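Local coordinates for odorant Binding Protein from Varroa destructor, form P2<1> (Varroa destructor, PDB 7NZA), which probably binds and carries small odorant-like molecules in a wide, open internal cavity, at residues Gly80-Phe84 and Asp85-Asn89; Leu24-Glu28 and Ser29-Ser33. All coordinates share one frame; numbering follows the deposited sequence. Where two conformers were deposited one is given.

Contact 1: Gly80-Phe84 and Asp85-Asn89; sequences GVYKF and DRARN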
ATOM      1  N   GLY A  80      -4.174 -24.797  15.849  1.00 25.15           N
ATOM      2  CA  GLY A  80      -4.213 -23.319  15.787  1.00 22.91           C
ATOM      3  C   GLY A  80      -2.794 -22.694  15.686  1.00 20.62           C
ATOM      4  O   GLY A  80      -2.712 -21.476  15.838  1.00 20.97           O
ATOM      5  N   VAL A  81      -1.780 -23.506  15.529  1.00 20.94           N
ATOM      6  CA  VAL A  81      -0.371 -23.004  15.550  1.00 19.52           C
ATOM      7  C   VAL A  81       0.048 -22.519  14.148  1.00 18.21           C
ATOM      8  O   VAL A  81      -0.237 -23.192  13.157  1.00 18.20           O
ATOM      9  CB  VAL A  81       0.619 -24.040  16.091  1.00 20.51           C
ATOM     10  CG1 VAL A  81       1.955 -23.424  16.278  1.00 20.62           C
ATOM     11  CG2 VAL A  81       0.126 -24.622  17.425  1.00 22.77           C
ATOM     12  N   TYR A  82       0.682 -21.368  14.070  1.00 15.98           N
ATOM     13  CA  TYR A  82       1.201 -20.877  12.770  1.00 15.41           C
ATOM     14  C   TYR A  82       2.184 -21.850  12.211  1.00 15.14           C
ATOM     15  O   TYR A  82       3.043 -22.405  12.937  1.00 16.56           O
ATOM     16  CB  TYR A  82       1.863 -19.516  12.982  1.00 15.45           C
ATOM     17  CG  TYR A  82       2.510 -18.957  11.732  1.00 15.15           C
ATOM     18  CD1 TYR A  82       1.792 -18.468  10.654  1.00 14.47           C
ATOM     19  CD2 TYR A  82       3.870 -18.852  11.682  1.00 15.08           C
ATOM     20  CE1 TYR A  82       2.433 -17.924   9.545  1.00 14.97           C
ATOM     21  CE2 TYR A  82       4.504 -18.328  10.606  1.00 15.28           C
ATOM     22  CZ  TYR A  82       3.824 -17.872   9.534  1.00 15.10           C
ATOM     23  OH  TYR A  82       4.501 -17.314   8.485  1.00 15.15           O
ATOM     24  N   LYS A  83       2.153 -22.050  10.911  1.00 15.21           N
ATOM     25  CA  LYS A  83       2.994 -23.002  10.175  1.00 15.81           C
ATOM     26  C   LYS A  83       4.354 -22.402   9.864  1.00 15.95           C
ATOM     27  O   LYS A  83       4.707 -22.078   8.743  1.00 15.73           O
ATOM     28  CB  LYS A  83       2.303 -23.498   8.910  1.00 17.82           C
ATOM     29  CG  LYS A  83       1.075 -24.354   9.161  1.00 18.61           C
ATOM     30  CD  LYS A  83       0.416 -24.847   7.872  1.00 19.59           C
ATOM     31  CE  LYS A  83      -0.854 -25.619   8.175  1.00 22.14           C
ATOM     32  NZ  LYS A  83      -1.586 -25.897   6.922  1.00 25.28           N
ATOM     33  N   PHE A  84       5.172 -22.329  10.921  1.00 15.82           N
ATOM     34  CA  PHE A  84       6.559 -21.794  10.778  1.00 15.91           C
ATOM     35  C   PHE A  84       7.343 -22.558   9.733  1.00 14.80           C
ATOM     36  O   PHE A  84       8.105 -21.967   8.959  1.00 15.11           O
ATOM     37  CB  PHE A  84       7.282 -21.846  12.125  1.00 15.50           C
ATOM     38  CG  PHE A  84       6.727 -20.904  13.153  1.00 15.44           C
ATOM     39  CD1 PHE A  84       7.113 -19.560  13.157  1.00 15.28           C
ATOM     40  CD2 PHE A  84       5.875 -21.335  14.140  1.00 16.34           C
ATOM     41  CE1 PHE A  84       6.640 -18.679  14.107  1.00 16.30           C
ATOM     42  CE2 PHE A  84       5.441 -20.451  15.098  1.00 17.27           C
ATOM     43  CZ  PHE A  84       5.800 -19.138  15.059  1.00 16.24           C
ATOM     44  N   ASP A  85       7.177 -23.895   9.651  1.00 15.68           N
ATOM     45  CA  ASP A  85       7.979 -24.677   8.687  1.00 16.70           C
ATOM     46  C   ASP A  85       7.530 -24.362   7.269  1.00 16.12           C
ATOM     47  O   ASP A  85       8.352 -24.314   6.352  1.00 16.31           O
ATOM     48  CB  ASP A  85       7.882 -26.196   8.893  1.00 17.88           C
ATOM     49  CG  ASP A  85       8.439 -26.604  10.249  1.00 19.33           C
ATOM     50  OD1 ASP A  85       9.113 -25.779  10.953  1.00 18.96           O
ATOM     51  OD2 ASP A  85       8.257 -27.795  10.595  1.00 20.80           O
ATOM     52  N   ARG A  86       6.242 -24.080   7.073  1.00 15.82           N
ATOM     53  CA  ARG A  86       5.787 -23.609   5.736  1.00 16.61           C
ATOM     54  C   ARG A  86       6.454 -22.302   5.382  1.00 15.11           C
ATOM     55  O   ARG A  86       6.834 -22.057   4.243  1.00 16.17           O
ATOM     56  CB  ARG A  86       4.258 -23.529   5.703  1.00 16.77           C
ATOM     57  CG  ARG A  86       3.707 -23.097   4.372  1.00 17.22           C
ATOM     58  CD  ARG A  86       2.201 -22.925   4.369  1.00 18.00           C
ATOM     59  NE  ARG A  86       1.747 -22.279   3.142  1.00 19.62           N
ATOM     60  CZ  ARG A  86       0.510 -21.835   2.917  1.00 18.48           C
ATOM     61  NH1 ARG A  86      -0.405 -22.128   3.784  1.00 19.10           N
ATOM     62  NH2 ARG A  86       0.294 -21.103   1.842  1.00 23.63           N
ATOM     63  N   ALA A  87       6.550 -21.370   6.337  1.00 15.21           N
ATOM     64  CA  ALA A  87       7.194 -20.080   6.094  1.00 15.05           C
ATOM     65  C   ALA A  87       8.652 -20.270   5.662  1.00 15.06           C
ATOM     66  O   ALA A  87       9.155 -19.615   4.753  1.00 14.81           O
ATOM     67  CB  ALA A  87       7.069 -19.194   7.300  1.00 14.79           C
ATOM     68  N   ARG A  88       9.337 -21.156   6.343  1.00 16.24           N
ATOM     69  CA  ARG A  88      10.732 -21.516   6.020  1.00 17.79           C
ATOM     70  C   ARG A  88      10.816 -22.051   4.572  1.00 16.37           C
ATOM     71  O   ARG A  88      11.679 -21.616   3.837  1.00 16.64           O
ATOM     72  CB  ARG A  88      11.242 -22.530   7.050  1.00 18.94           C
ATOM     73  CG  ARG A  88      12.667 -22.951   6.825  1.00 21.71           C
ATOM     74  CD  ARG A  88      13.139 -23.954   7.844  1.00 24.58           C
ATOM     75  NE  ARG A  88      14.588 -23.868   7.684  1.00 28.04           N
ATOM     76  CZ  ARG A  88      15.276 -24.520   6.790  1.00 27.72           C
ATOM     77  NH1 ARG A  88      14.633 -25.360   5.984  1.00 29.33           N
ATOM     78  NH2 ARG A  88      16.594 -24.398   6.723  1.00 29.60           N
ATOM     79  N   ASN A  89       9.927 -22.988   4.271  1.00 16.44           N
ATOM     80  CA  ASN A  89       9.987 -23.577   2.911  1.00 18.61           C
ATOM     81  C   ASN A  89       9.672 -22.531   1.854  1.00 17.15           C
ATOM     82  O   ASN A  89      10.301 -22.511   0.767  1.00 18.02           O
ATOM     83  CB  ASN A  89       9.027 -24.720   2.806  1.00 19.17           C
ATOM     84  CG  ASN A  89       9.422 -25.926   3.619  1.00 23.36           C
ATOM     85  OD1 ASN A  89      10.600 -26.096   3.933  1.00 28.17           O
ATOM     86  ND2 ASN A  89       8.446 -26.767   3.889  1.00 28.30           N
TER

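Contact 2: Leu24-Glu28 and Ser29-Ser33; sequences LKPSE and SERTS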
ATOM      1  N   LEU A  24      12.334 -11.285  -3.583  1.00 19.37           N
ATOM      2  CA  LEU A  24      11.213 -11.204  -2.607  1.00 19.16           C
ATOM      3  C   LEU A  24      10.070 -10.312  -3.094  1.00 19.20           C
ATOM      4  O   LEU A  24       9.058 -10.224  -2.403  1.00 20.33           O
ATOM      5  CB  LEU A  24      11.758 -10.721  -1.267  1.00 18.64           C
ATOM      6  CG  LEU A  24      12.786 -11.638  -0.614  1.00 18.33           C
ATOM      7  CD1 LEU A  24      13.202 -11.127   0.776  1.00 19.12           C
ATOM      8  CD2 LEU A  24      12.283 -13.066  -0.508  1.00 19.09           C
ATOM      9  N   LYS A  25      10.286  -9.591  -4.174  1.00 20.09           N
ATOM     10  CA  LYS A  25       9.211  -8.701  -4.675  1.00 20.39           C
ATOM     11  C   LYS A  25       8.029  -9.578  -5.063  1.00 20.57           C
ATOM     12  O   LYS A  25       8.209 -10.502  -5.851  1.00 21.47           O
ATOM     13  CB  LYS A  25       9.765  -7.912  -5.841  1.00 23.56           C
ATOM     14  CG  LYS A  25       8.769  -6.962  -6.506  1.00 25.07           C
ATOM     15  CD  LYS A  25       9.473  -6.497  -7.767  1.00 30.28           C
ATOM     16  CE  LYS A  25       8.941  -5.290  -8.469  1.00 30.48           C
ATOM     17  NZ  LYS A  25       9.967  -4.787  -9.442  1.00 30.91           N
ATOM     18  N   PRO A  26       6.817  -9.267  -4.573  1.00 20.90           N
ATOM     19  CA  PRO A  26       5.655 -10.049  -4.989  1.00 21.48           C
ATOM     20  C   PRO A  26       5.401  -9.898  -6.505  1.00 21.48           C
ATOM     21  O   PRO A  26       5.536  -8.822  -7.056  1.00 22.77           O
ATOM     22  CB  PRO A  26       4.495  -9.468  -4.167  1.00 20.53           C
ATOM     23  CG  PRO A  26       5.135  -8.726  -2.997  1.00 23.10           C
ATOM     24  CD  PRO A  26       6.466  -8.265  -3.555  1.00 21.28           C
ATOM     25  N   SER A  27       5.040 -10.995  -7.101  1.00 22.47           N
ATOM     26  CA  SER A  27       4.577 -10.912  -8.505  1.00 23.11           C
ATOM     27  C   SER A  27       3.200 -10.220  -8.584  1.00 21.88           C
ATOM     28  O   SER A  27       2.447 -10.199  -7.592  1.00 21.40           O
ATOM     29  CB  SER A  27       4.525 -12.293  -9.121  1.00 25.52           C
ATOM     30  OG  SER A  27       3.506 -13.049  -8.481  1.00 25.45           O
ATOM     31  N   GLU A  28       2.834  -9.723  -9.758  1.00 21.96           N
ATOM     32  CA  GLU A  28       1.454  -9.219 -10.036  1.00 22.44           C
ATOM     33  C   GLU A  28       0.468 -10.275  -9.558  1.00 21.46           C
ATOM     34  O   GLU A  28      -0.563  -9.970  -8.955  1.00 20.61           O
ATOM     35  CB  GLU A  28       1.240  -8.900 -11.524  1.00 24.94           C
ATOM     36  CG  GLU A  28      -0.217  -8.710 -11.995  1.00 26.82           C
ATOM     37  CD  GLU A  28      -0.438  -8.560 -13.508  1.00 29.25           C
ATOM     38  OE1 GLU A  28      -0.157  -9.563 -14.272  1.00 33.96           O
ATOM     39  OE2 GLU A  28      -0.910  -7.493 -13.980  1.00 26.79           O
ATOM     40  N   SER A  29       0.751 -11.533  -9.871  1.00 20.20           N
ATOM     41  CA  SER A  29      -0.170 -12.632  -9.550  1.00 22.29           C
ATOM     42  C   SER A  29      -0.355 -12.776  -8.026  1.00 20.25           C
ATOM     43  O   SER A  29      -1.486 -12.920  -7.525  1.00 21.75           O
ATOM     44  CB  SER A  29       0.276 -13.859 -10.276  1.00 24.30           C
ATOM     45  OG  SER A  29      -0.575 -14.946  -9.942  1.00 29.28           O
ATOM     46  N   GLU A  30       0.722 -12.707  -7.301  1.00 20.38           N
ATOM     47  CA  GLU A  30       0.723 -12.857  -5.811  1.00 21.95           C
ATOM     48  C   GLU A  30      -0.062 -11.695  -5.198  1.00 19.50           C
ATOM     49  O   GLU A  30      -0.811 -11.864  -4.221  1.00 21.07           O
ATOM     50  CB  GLU A  30       2.167 -12.852  -5.276  1.00 23.67           C
ATOM     51  CG  GLU A  30       2.762 -14.233  -5.463  1.00 28.71           C
ATOM     52  CD  GLU A  30       4.274 -14.390  -5.332  1.00 34.19           C
ATOM     53  OE1 GLU A  30       4.966 -13.364  -5.181  1.00 34.24           O
ATOM     54  OE2 GLU A  30       4.738 -15.569  -5.385  1.00 37.38           O
ATOM     55  N   ARG A  31       0.153 -10.527  -5.751  1.00 19.88           N
ATOM     56  CA  ARG A  31      -0.553  -9.337  -5.312  1.00 20.49           C
ATOM     57  C   ARG A  31      -2.054  -9.456  -5.549  1.00 19.21           C
ATOM     58  O   ARG A  31      -2.832  -9.163  -4.654  1.00 18.96           O
ATOM     59  CB  ARG A  31      -0.035  -8.125  -6.043  1.00 24.44           C
ATOM     60  CG  ARG A  31      -0.596  -6.839  -5.546  1.00 28.92           C
ATOM     61  CD  ARG A  31       0.312  -5.733  -6.019  1.00 31.62           C
ATOM     62  NE  ARG A  31       1.623  -5.924  -5.430  1.00 31.13           N
ATOM     63  CZ  ARG A  31       1.964  -5.728  -4.146  1.00 33.44           C
ATOM     64  NH1 ARG A  31       1.144  -5.248  -3.234  1.00 32.11           N
ATOM     65  NH2 ARG A  31       3.197  -6.007  -3.819  1.00 29.59           N
ATOM     66  N   THR A  32      -2.442  -9.873  -6.727  0.50 17.90           N
ATOM     67  CA  THR A  32      -3.870 -10.025  -7.077  0.50 17.00           C
ATOM     68  C   THR A  32      -4.500 -11.076  -6.148  0.50 16.63           C
ATOM     69  O   THR A  32      -5.627 -10.877  -5.651  0.50 16.08           O
ATOM     70  CB  THR A  32      -4.027 -10.380  -8.568  0.50 17.10           C
ATOM     71  OG1 THR A  32      -3.567  -9.212  -9.274  0.50 15.14           O
ATOM     72  CG2 THR A  32      -5.453 -10.783  -8.929  0.50 17.20           C
ATOM     73  N   SER A  33      -3.789 -12.159  -5.918  0.50 16.87           N
ATOM     74  CA  SER A  33      -4.206 -13.219  -4.977  0.50 16.79           C
ATOM     75  C   SER A  33      -4.520 -12.652  -3.571  0.50 16.96           C
ATOM     76  O   SER A  33      -5.541 -12.954  -2.986  0.50 17.57           O
ATOM     77  CB  SER A  33      -3.164 -14.274  -4.905  0.50 17.66           C
ATOM     78  OG  SER A  33      -3.575 -15.213  -3.945  0.50 20.11           O
TER

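Contact 1: Gly80-Phe84 and Asp85-Asn89
Arg88 N donates to Phe84 O at 3.0 Å, the shorter of the two clear hydrogen bonds across the two segments. One residue earlier, Ala87 N donates to Lys83 O at 3.1 Å and ties the N-cap to the helix. Both are bonds from residue i+4 back to residue i, and they form the first turn of a helix. Lys83 is the N-cap residue. It is also the centre of an inverse gamma turn, closed by Phe84 N bonding to Tyr82 O at 2.9 Å. The chain thus turns sharply just before the helix starts.

The side chains follow this turn. With chi1 at 176°, Tyr82 points its CG away from the backbone N, and the ring reaches forward to the helix. There Tyr82 OH lies 3.4 Å from Ala87 CB, which meets the ring obliquely. The hydroxyl is hydrogen-bonded to Ser7 N of the second subunit. Phe84 turns one face to Tyr82, whose CD2 sits 3.5 Å above the centre of the Phe84 ring. From the Tyr82 side, Phe84 CD1 lies in plane at the ring edge. On another side of the turn, Lys83 CB touches Arg86 CB at 3.8 Å. Both chains then run extended, side by side. Their charged ends stay 5.0 Å apart (Lys83 NZ to Arg86 NH1), and each has its own carbonyl: Gly74 O for Lys83 NZ, Glu73 O for Arg86 NH1.

Arg88 belongs to a sodium site with Leu105. The turn opens helix 84-93 after the loop from helix 55-72. Phe84 and Arg88 pack on helix 98-118, while Tyr82 and Ala87 pack on helix 122-141.

Contact 2: Leu24-Glu28 and Ser29-Ser33
Ser27 and Glu30 form a capping box. Glu30 N donates to Ser27 OG at 3.0 Å, and Ser27 N donates back to Glu30 OE1 at 3.1 Å. The second bond is fairly straight at 164°, but it meets OE1 from above the carboxylate plane. Ser27 is the N-cap residue. Its OG lies between the backbone N and the carbonyl carbon (chi1 67°), which turns it to the first helical turn. The Glu30 chain is extended beyond CG and runs back past the serine, with Glu30 CG 3.3 Å from Ser27 OG. Its negative charge at the helix start would probably suit the helix dipole.

Two backbone bonds open the helix: Arg31 N to Ser27 O at 3.0 Å and Thr32 N to Glu28 O at 2.9 Å. Outside them, Pro26 and Arg31 cross at a slant. Arg31 bends at chi3 (-63°), and its NH2 comes to 3.4 Å from Pro26 CG. Outside the two segments, this NH2 is salt-bridged to the sulfonate of a bound 2-[N-cyclohexylamino]ethane sulfonic acid, probably from the crystallisation liquor. Glu28 OE2 bonds to Thr32 OG1 of the second subunit, and the reverse pair also forms.

This is the N-terminal cap of helix 28-44, joined to the loop that follows strand 16-17. Leu24 and Lys25 in that loop touch Trp18, and the side of the first turns that carries Glu28, Arg31 and Thr32 faces the second subunit.

Overall arrangement
Both contacts are local helix starts, each with a loop leading into a first turn. Contact 2 comes first along the chain and opens helix 28-44. Contact 1 follows and opens helix 84-93, with helix 55-72 between them. Their centres are 20 Å apart and their nearest atoms about 9 Å apart, so they do not touch. Contact 1 is partly buried against helices 98-118 and 122-141, and it includes Arg88 of the sodium site. Contact 2 lies at the surface. Both meet the second subunit, contact 2 through more residues. The second subunit thus meets this mainly helical protein at the entry to two of its helices.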